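Local atomic coordinates of hemolysin BL lytic component L1 (Bacillus cereus, PDB entry 7NMQ), a protein that serves as lytic component L1 of hemolysin BL, an alpha-helical pore-forming toxin, and probably contributes to breaching the target-cell membrane. Residues P174-E179 / R275-V280; G267-K272 / A279-T284. All blocks are in the same frame, centred on the assembly; numbering follows the deposited sequence.

How the contacts relate
Contacts 1 and 2 lie about 6 Å apart between centres and illustrate how one helix can serve two neighbours. Both draw on helix 275-325, which meets helix 173-200 in contact 1 and the helix preceding it in sequence, 247-272, in contact 2; the segments overlap at Ala-279 and Val-280, although of these only Val-280 touches across, and only in contact 1. Contact 1 is partly buried, with Leu-176 and Gln-177 on its more open side, whereas all three touching residues of contact 2 are buried. Neither has a hydrogen bond between its segments. Contact 1 joins leucine and valine methyls beside an asparagine; contact 2 sets a leucine methyl against backbone and serine oxygens. Leu-176 CD1 packs 3.8 Å from Leu-281 CD2.

Contact 1: P174-E179 / R275-V280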
ATOM      1  N   PRO A 174      24.963  20.189  -8.151  1.00 17.50           N
ATOM      2  CA  PRO A 174      24.139  20.381  -6.945  1.00 17.65           C
ATOM      3  C   PRO A 174      22.753  20.945  -7.273  1.00 17.66           C
ATOM      4  O   PRO A 174      21.765  20.498  -6.643  1.00 17.56           O
ATOM      5  CB  PRO A 174      25.035  21.294  -6.109  1.00 18.36           C
ATOM      6  CG  PRO A 174      26.438  20.909  -6.542  1.00 18.65           C
ATOM      7  CD  PRO A 174      26.323  20.750  -8.035  1.00 17.91           C
ATOM      8  N   GLN A 175      22.632  21.849  -8.229  1.00 18.59           N
ATOM      9  CA  GLN A 175      21.326  22.472  -8.563  1.00 18.44           C
ATOM     10  C   GLN A 175      20.454  21.390  -9.213  1.00 17.11           C
ATOM     11  O   GLN A 175      19.246  21.318  -8.938  1.00 17.59           O
ATOM     12  CB  GLN A 175      21.520  23.713  -9.438  1.00 21.98           C
ATOM     13  CG  GLN A 175      20.240  24.415  -9.846  1.00 28.15           C
ATOM     14  CD  GLN A 175      20.457  25.821 -10.368  1.00 32.51           C
ATOM     15  OE1 GLN A 175      21.558  26.230 -10.758  1.00 45.99           O
ATOM     16  NE2 GLN A 175      19.380  26.589 -10.382  1.00 40.67           N
ATOM     17  N   LEU A 176      21.070  20.513 -10.001  1.00 16.94           N
ATOM     18  CA  LEU A 176      20.318  19.431 -10.667  1.00 16.13           C
ATOM     19  C   LEU A 176      19.780  18.463  -9.610  1.00 15.43           C
ATOM     20  O   LEU A 176      18.578  18.074  -9.668  1.00 15.99           O
ATOM     21  CB  LEU A 176      21.222  18.710 -11.662  1.00 18.10           C
ATOM     22  CG  LEU A 176      20.517  17.646 -12.482  1.00 19.87           C
ATOM     23  CD1 LEU A 176      19.326  18.230 -13.243  1.00 21.92           C
ATOM     24  CD2 LEU A 176      21.488  16.959 -13.437  1.00 20.27           C
ATOM     25  N   GLN A 177      20.631  18.056  -8.673  0.50 15.32           N
ATOM     26  CA  GLN A 177      20.217  17.154  -7.571  0.50 14.81           C
ATOM     27  C   GLN A 177      19.045  17.791  -6.825  0.50 14.77           C
ATOM     28  O   GLN A 177      18.057  17.092  -6.555  0.50 14.47           O
ATOM     29  CB  GLN A 177      21.366  16.896  -6.607  0.50 15.38           C
ATOM     30  CG  GLN A 177      20.909  16.092  -5.409  0.50 16.04           C
ATOM     31  CD  GLN A 177      21.965  16.056  -4.340  0.50 17.17           C
ATOM     32  OE1 GLN A 177      23.145  15.948  -4.630  0.50 18.72           O
ATOM     33  NE2 GLN A 177      21.546  16.144  -3.091  0.50 18.48           N
ATOM     34  N   ALA A 178      19.149  19.071  -6.490  1.00 15.50           N
ATOM     35  CA  ALA A 178      18.109  19.758  -5.685  1.00 15.79           C
ATOM     36  C   ALA A 178      16.818  19.795  -6.502  1.00 15.56           C
ATOM     37  O   ALA A 178      15.738  19.607  -5.917  1.00 16.73           O
ATOM     38  CB  ALA A 178      18.586  21.131  -5.323  1.00 17.82           C
ATOM     39  N   GLU A 179      16.924  19.982  -7.822  1.00 15.23           N
ATOM     40  CA  GLU A 179      15.728  20.078  -8.706  1.00 15.61           C
ATOM     41  C   GLU A 179      14.999  18.736  -8.687  1.00 14.47           C
ATOM     42  O   GLU A 179      13.772  18.708  -8.543  1.00 14.85           O
ATOM     43  CB  GLU A 179      16.082  20.450 -10.146  1.00 17.50           C
ATOM     44  CG  GLU A 179      14.896  20.639 -11.062  1.00 20.73           C
ATOM     45  CD  GLU A 179      15.240  21.109 -12.466  1.00 25.15           C
ATOM     46  OE1 GLU A 179      16.433  21.259 -12.776  1.00 30.30           O
ATOM     47  OE2 GLU A 179      14.311  21.283 -13.252  1.00 31.12           O
ATOM     48  N   ARG A 275      26.367  11.938 -19.646  1.00 13.50           N
ATOM     49  CA  ARG A 275      26.385  10.673 -18.874  1.00 12.53           C
ATOM     50  C   ARG A 275      26.465  10.997 -17.370  1.00 12.16           C
ATOM     51  O   ARG A 275      25.795  10.337 -16.566  1.00 12.22           O
ATOM     52  CB  ARG A 275      27.492   9.724 -19.332  1.00 13.59           C
ATOM     53  CG  ARG A 275      27.554   8.471 -18.486  1.00 13.64           C
ATOM     54  CD  ARG A 275      28.471   7.444 -19.116  1.00 14.30           C
ATOM     55  NE  ARG A 275      28.025   6.961 -20.407  1.00 15.10           N
ATOM     56  CZ  ARG A 275      28.711   6.099 -21.176  1.00 15.40           C
ATOM     57  NH1 ARG A 275      29.900   5.699 -20.808  1.00 16.31           N
ATOM     58  NH2 ARG A 275      28.218   5.676 -22.321  1.00 18.57           N
ATOM     59  N   ALA A 276      27.398  11.858 -16.947  1.00 13.14           N
ATOM     60  CA  ALA A 276      27.560  12.183 -15.516  1.00 13.00           C
ATOM     61  C   ALA A 276      26.256  12.763 -14.961  1.00 13.10           C
ATOM     62  O   ALA A 276      25.836  12.365 -13.865  1.00 13.68           O
ATOM     63  CB  ALA A 276      28.699  13.144 -15.323  1.00 14.22           C
ATOM     64  N   ASN A 277      25.635  13.678 -15.680  1.00 13.71           N
ATOM     65  CA  ASN A 277      24.406  14.337 -15.187  1.00 13.55           C
ATOM     66  C   ASN A 277      23.271  13.331 -15.215  1.00 13.57           C
ATOM     67  O   ASN A 277      22.415  13.356 -14.265  1.00 14.09           O
ATOM     68  CB  ASN A 277      24.125  15.603 -15.974  1.00 15.59           C
ATOM     69  CG  ASN A 277      25.023  16.734 -15.512  1.00 19.40           C
ATOM     70  OD1 ASN A 277      25.943  17.142 -16.192  1.00 26.42           O
ATOM     71  ND2 ASN A 277      24.719  17.314 -14.376  1.00 25.04           N
ATOM     72  N   GLN A 278      23.234  12.422 -16.167  1.00 13.20           N
ATOM     73  CA  GLN A 278      22.214  11.338 -16.148  1.00 13.16           C
ATOM     74  C   GLN A 278      22.385  10.491 -14.890  1.00 13.17           C
ATOM     75  O   GLN A 278      21.393  10.019 -14.340  1.00 13.42           O
ATOM     76  CB  GLN A 278      22.265  10.469 -17.403  1.00 13.55           C
ATOM     77  CG  GLN A 278      21.690  11.182 -18.593  1.00 14.63           C
ATOM     78  CD  GLN A 278      21.657  10.346 -19.842  1.00 17.49           C
ATOM     79  OE1 GLN A 278      22.337   9.331 -19.965  1.00 21.58           O
ATOM     80  NE2 GLN A 278      20.858  10.788 -20.784  1.00 19.04           N
ATOM     81  N   ALA A 279      23.620  10.276 -14.461  1.00 12.52           N
ATOM     82  CA  ALA A 279      23.885   9.472 -13.259  1.00 11.91           C
ATOM     83  C   ALA A 279      23.367  10.238 -12.045  1.00 12.21           C
ATOM     84  O   ALA A 279      22.800   9.626 -11.168  1.00 11.91           O
ATOM     85  CB  ALA A 279      25.357   9.171 -13.101  1.00 13.49           C
ATOM     86  N   VAL A 280      23.601  11.528 -11.965  1.00 12.22           N
ATOM     87  CA  VAL A 280      23.065  12.317 -10.823  1.00 13.37           C
ATOM     88  C   VAL A 280      21.548  12.154 -10.787  1.00 13.11           C
ATOM     89  O   VAL A 280      20.959  11.957  -9.707  1.00 13.55           O
ATOM     90  CB  VAL A 280      23.467  13.783 -10.942  1.00 16.04           C
ATOM     91  CG1 VAL A 280      22.734  14.629  -9.915  1.00 17.94           C
ATOM     92  CG2 VAL A 280      24.965  13.890 -10.827  1.00 18.27           C
TER
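Leu-176 reaches from helix 173-200 into the angle between Asn-277 and Val-280, one turn apart on helix 275-325. Its CB already faces that helix but remains 4.7 Å from Val-280 CG1. At CG the chain forks, 4.5 Å from the same methyl. The CD2 branch then makes the main contact: it lies 3.9 Å from Asn-277 CB, 3.8 Å from Asn-277 O and, less closely, 4.4 Å from Val-280 CG1. Because CG stands anti to the backbone N (chi1 -176°), the isobutyl group extends across the interface. Its CD1 branch diverges and packs on Leu-281, a turn beyond Asn-277. Val-280 answers from the other helix, its CG1 approaching Gln-177 at both the backbone N and CB, each 4.2 Å away. The glutamine thus adds the apolar root of its side chain; in the conformer described, its NE2 is hydrogen-bonded to Glu-181 OE2, farther along its own helix.

The axes of segments 174-179 and 275-280 come within 10.1 Å and differ in direction by 35°, a clear crossing in the same general direction. The contact lies in the first turns of helix 275-325, where Asp-274 OD1, just before the helix, accepts a hydrogen bond from Asn-277 N. Ile-173 packs on both Asn-277 and Val-280, and Leu-166 of helix 161-169 also covers Val-280, making the site a meeting point of three helices.

Contact 2: G267-K272 / A279-T284; sequences GELSMK and AVLSLT
Leu-281 presses its CD1 methyl against Leu-269 and Ser-270, joining helix 275-325 to helix 247-272 close to the short turn that connects them. The apolar part of the contact is small: CD1 stands 4.0 Å from Leu-269 CB, at the base of that side chain. Around it, Ile-180 of helix 173-200 packs on both leucines, while Thr-222 and Thr-225, from the two strands of the antiparallel hairpin, touch Ser-270.

Methyl-to-oxygen packing makes up the rest. The same CD1 is 3.6 Å from Leu-269 O and also 3.6 Å from Ser-270 OG, so a single methyl meets a backbone and a hydroxyl oxygen. The serine oxygen additionally approaches Leu-281 CB, at 4.1 Å. With OG anti to the carbonyl carbon (chi1 -74°), the hydroxyl can make a weak hydrogen bond with Ile-266 O, one turn back, while still facing Leu-281 CD1.

Stronger hydrogen bonds flank the interface. Ser-270 O takes one from Gln-278 NE2, a direct polar tie between the consecutive helices. On the second helix, Thr-284 OG1 donates to Val-280 O over 2.7 Å, and this carbonyl also accepts Thr-284 N from the opposite face of its plane.

These two consecutive helices form a helical hairpin; the chemistry implies that the segments meet by van der Waals packing, with directional bonding supplied beside it by Gln-278.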
ATOM      1  N   GLY A 267      11.897  13.030 -17.339  1.00 14.32           N
ATOM      2  CA  GLY A 267      12.402  12.447 -18.592  1.00 16.35           C
ATOM      3  C   GLY A 267      13.106  13.484 -19.436  1.00 16.49           C
ATOM      4  O   GLY A 267      14.156  13.149 -20.047  1.00 18.02           O
ATOM      5  N   GLU A 268      12.587  14.698 -19.498  1.00 15.22           N
ATOM      6  CA  GLU A 268      13.183  15.797 -20.286  1.00 16.98           C
ATOM      7  C   GLU A 268      14.566  16.141 -19.728  1.00 16.00           C
ATOM      8  O   GLU A 268      15.520  16.320 -20.493  1.00 18.40           O
ATOM      9  CB  GLU A 268      12.302  17.039 -20.259  1.00 18.70           C
ATOM     10  CG  GLU A 268      11.039  16.957 -21.088  1.00 25.31           C
ATOM     11  CD  GLU A 268      10.296  18.284 -21.207  1.00 32.27           C
ATOM     12  OE1 GLU A 268      10.560  19.213 -20.365  1.00 42.49           O
ATOM     13  OE2 GLU A 268       9.462  18.410 -22.136  1.00 39.44           O
ATOM     14  N   LEU A 269      14.707  16.218 -18.409  1.00 14.99           N
ATOM     15  CA  LEU A 269      16.019  16.516 -17.791  1.00 14.98           C
ATOM     16  C   LEU A 269      17.020  15.431 -18.206  1.00 15.82           C
ATOM     17  O   LEU A 269      18.234  15.734 -18.449  1.00 16.36           O
ATOM     18  CB  LEU A 269      15.902  16.576 -16.274  1.00 15.35           C
ATOM     19  CG  LEU A 269      15.172  17.807 -15.767  1.00 16.46           C
ATOM     20  CD1 LEU A 269      14.927  17.684 -14.285  1.00 18.40           C
ATOM     21  CD2 LEU A 269      15.979  19.077 -16.065  1.00 18.68           C
ATOM     22  N   SER A 270      16.600  14.174 -18.159  1.00 15.87           N
ATOM     23  CA  SER A 270      17.477  13.021 -18.496  1.00 17.86           C
ATOM     24  C   SER A 270      17.868  13.067 -19.977  1.00 19.25           C
ATOM     25  O   SER A 270      19.051  12.825 -20.309  1.00 21.82           O
ATOM     26  CB  SER A 270      16.770  11.738 -18.163  1.00 21.75           C
ATOM     27  OG  SER A 270      16.739  11.530 -16.767  1.00 26.35           O
ATOM     28  N   MET A 271      16.923  13.355 -20.879  1.00 19.56           N
ATOM     29  CA  MET A 271      17.204  13.383 -22.350  1.00 24.22           C
ATOM     30  C   MET A 271      18.322  14.374 -22.661  1.00 23.50           C
ATOM     31  O   MET A 271      19.155  14.091 -23.545  1.00 27.02           O
ATOM     32  CB  MET A 271      15.956  13.832 -23.112  1.00 26.35           C
ATOM     33  CG  MET A 271      15.028  12.729 -23.304  1.00 30.35           C
ATOM     34  SD  MET A 271      13.467  13.338 -23.933  1.00 41.96           S
ATOM     35  CE  MET A 271      12.454  11.871 -23.725  1.00 40.12           C
ATOM     36  N   LYS A 272      18.300  15.522 -21.997  1.00 23.26           N
ATOM     37  CA  LYS A 272      19.238  16.612 -22.331  1.00 25.19           C
ATOM     38  C   LYS A 272      20.576  16.458 -21.601  1.00 23.87           C
ATOM     39  O   LYS A 272      21.535  17.134 -22.008  1.00 28.18           O
ATOM     40  CB  LYS A 272      18.571  17.966 -22.109  1.00 31.27           C
ATOM     41  CG  LYS A 272      18.616  18.546 -20.714  1.00 32.62           C
ATOM     42  CD  LYS A 272      17.883  19.861 -20.656  1.00 37.02           C
ATOM     43  CE  LYS A 272      17.659  20.355 -19.246  1.00 39.14           C
ATOM     44  NZ  LYS A 272      16.502  21.283 -19.195  1.00 42.77           N
ATOM     45  N   ALA A 279      23.620  10.276 -14.461  1.00 12.52           N
ATOM     46  CA  ALA A 279      23.885   9.472 -13.259  1.00 11.91           C
ATOM     47  C   ALA A 279      23.367  10.238 -12.045  1.00 12.21           C
ATOM     48  O   ALA A 279      22.800   9.626 -11.168  1.00 11.91           O
ATOM     49  CB  ALA A 279      25.357   9.171 -13.101  1.00 13.49           C
ATOM     50  N   VAL A 280      23.601  11.528 -11.965  1.00 12.22           N
ATOM     51  CA  VAL A 280      23.065  12.317 -10.823  1.00 13.37           C
ATOM     52  C   VAL A 280      21.548  12.154 -10.787  1.00 13.11           C
ATOM     53  O   VAL A 280      20.959  11.957  -9.707  1.00 13.55           O
ATOM     54  CB  VAL A 280      23.467  13.783 -10.942  1.00 16.04           C
ATOM     55  CG1 VAL A 280      22.734  14.629  -9.915  1.00 17.94           C
ATOM     56  CG2 VAL A 280      24.965  13.890 -10.827  1.00 18.27           C
ATOM     57  N   LEU A 281      20.915  12.262 -11.936  1.00 13.43           N
ATOM     58  CA  LEU A 281      19.453  12.152 -12.010  1.00 13.56           C
ATOM     59  C   LEU A 281      19.032  10.777 -11.534  1.00 13.07           C
ATOM     60  O   LEU A 281      18.066  10.653 -10.730  1.00 13.54           O
ATOM     61  CB  LEU A 281      18.999  12.414 -13.440  1.00 15.41           C
ATOM     62  CG  LEU A 281      19.012  13.879 -13.820  1.00 18.51           C
ATOM     63  CD1 LEU A 281      18.883  14.069 -15.300  1.00 20.22           C
ATOM     64  CD2 LEU A 281      17.975  14.677 -13.113  1.00 22.53           C
ATOM     65  N   SER A 282      19.621   9.735 -12.085  1.00 11.48           N
ATOM     66  CA  SER A 282      19.116   8.379 -11.807  1.00 11.66           C
ATOM     67  C   SER A 282      19.391   8.033 -10.342  1.00 11.46           C
ATOM     68  O   SER A 282      18.516   7.417  -9.721  1.00 12.00           O
ATOM     69  CB  SER A 282      19.674   7.371 -12.771  1.00 14.58           C
ATOM     70  OG  SER A 282      21.054   7.219 -12.615  1.00 15.65           O
ATOM     71  N   LEU A 283      20.565   8.354  -9.838  1.00 10.80           N
ATOM     72  CA  LEU A 283      20.878   8.023  -8.446  1.00 10.74           C
ATOM     73  C   LEU A 283      19.997   8.820  -7.502  1.00 10.31           C
ATOM     74  O   LEU A 283      19.587   8.246  -6.451  1.00 10.89           O
ATOM     75  CB  LEU A 283      22.346   8.295  -8.158  1.00 11.79           C
ATOM     76  CG  LEU A 283      23.279   7.390  -8.955  1.00 13.48           C
ATOM     77  CD1 LEU A 283      24.681   7.846  -8.682  1.00 16.65           C
ATOM     78  CD2 LEU A 283      23.106   5.910  -8.611  1.00 15.23           C
ATOM     79  N   THR A 284      19.733  10.068  -7.804  1.00 10.68           N
ATOM     80  CA  THR A 284      18.915  10.905  -6.896  1.00 10.66           C
ATOM     81  C   THR A 284      17.476  10.382  -6.895  1.00 11.06           C
ATOM     82  O   THR A 284      16.829  10.274  -5.864  1.00 10.91           O
ATOM     83  CB  THR A 284      18.993  12.383  -7.265  1.00 11.12           C
ATOM     84  OG1 THR A 284      20.366  12.779  -7.252  1.00 13.13           O
ATOM     85  CG2 THR A 284      18.225  13.230  -6.281  1.00 12.15           C
TER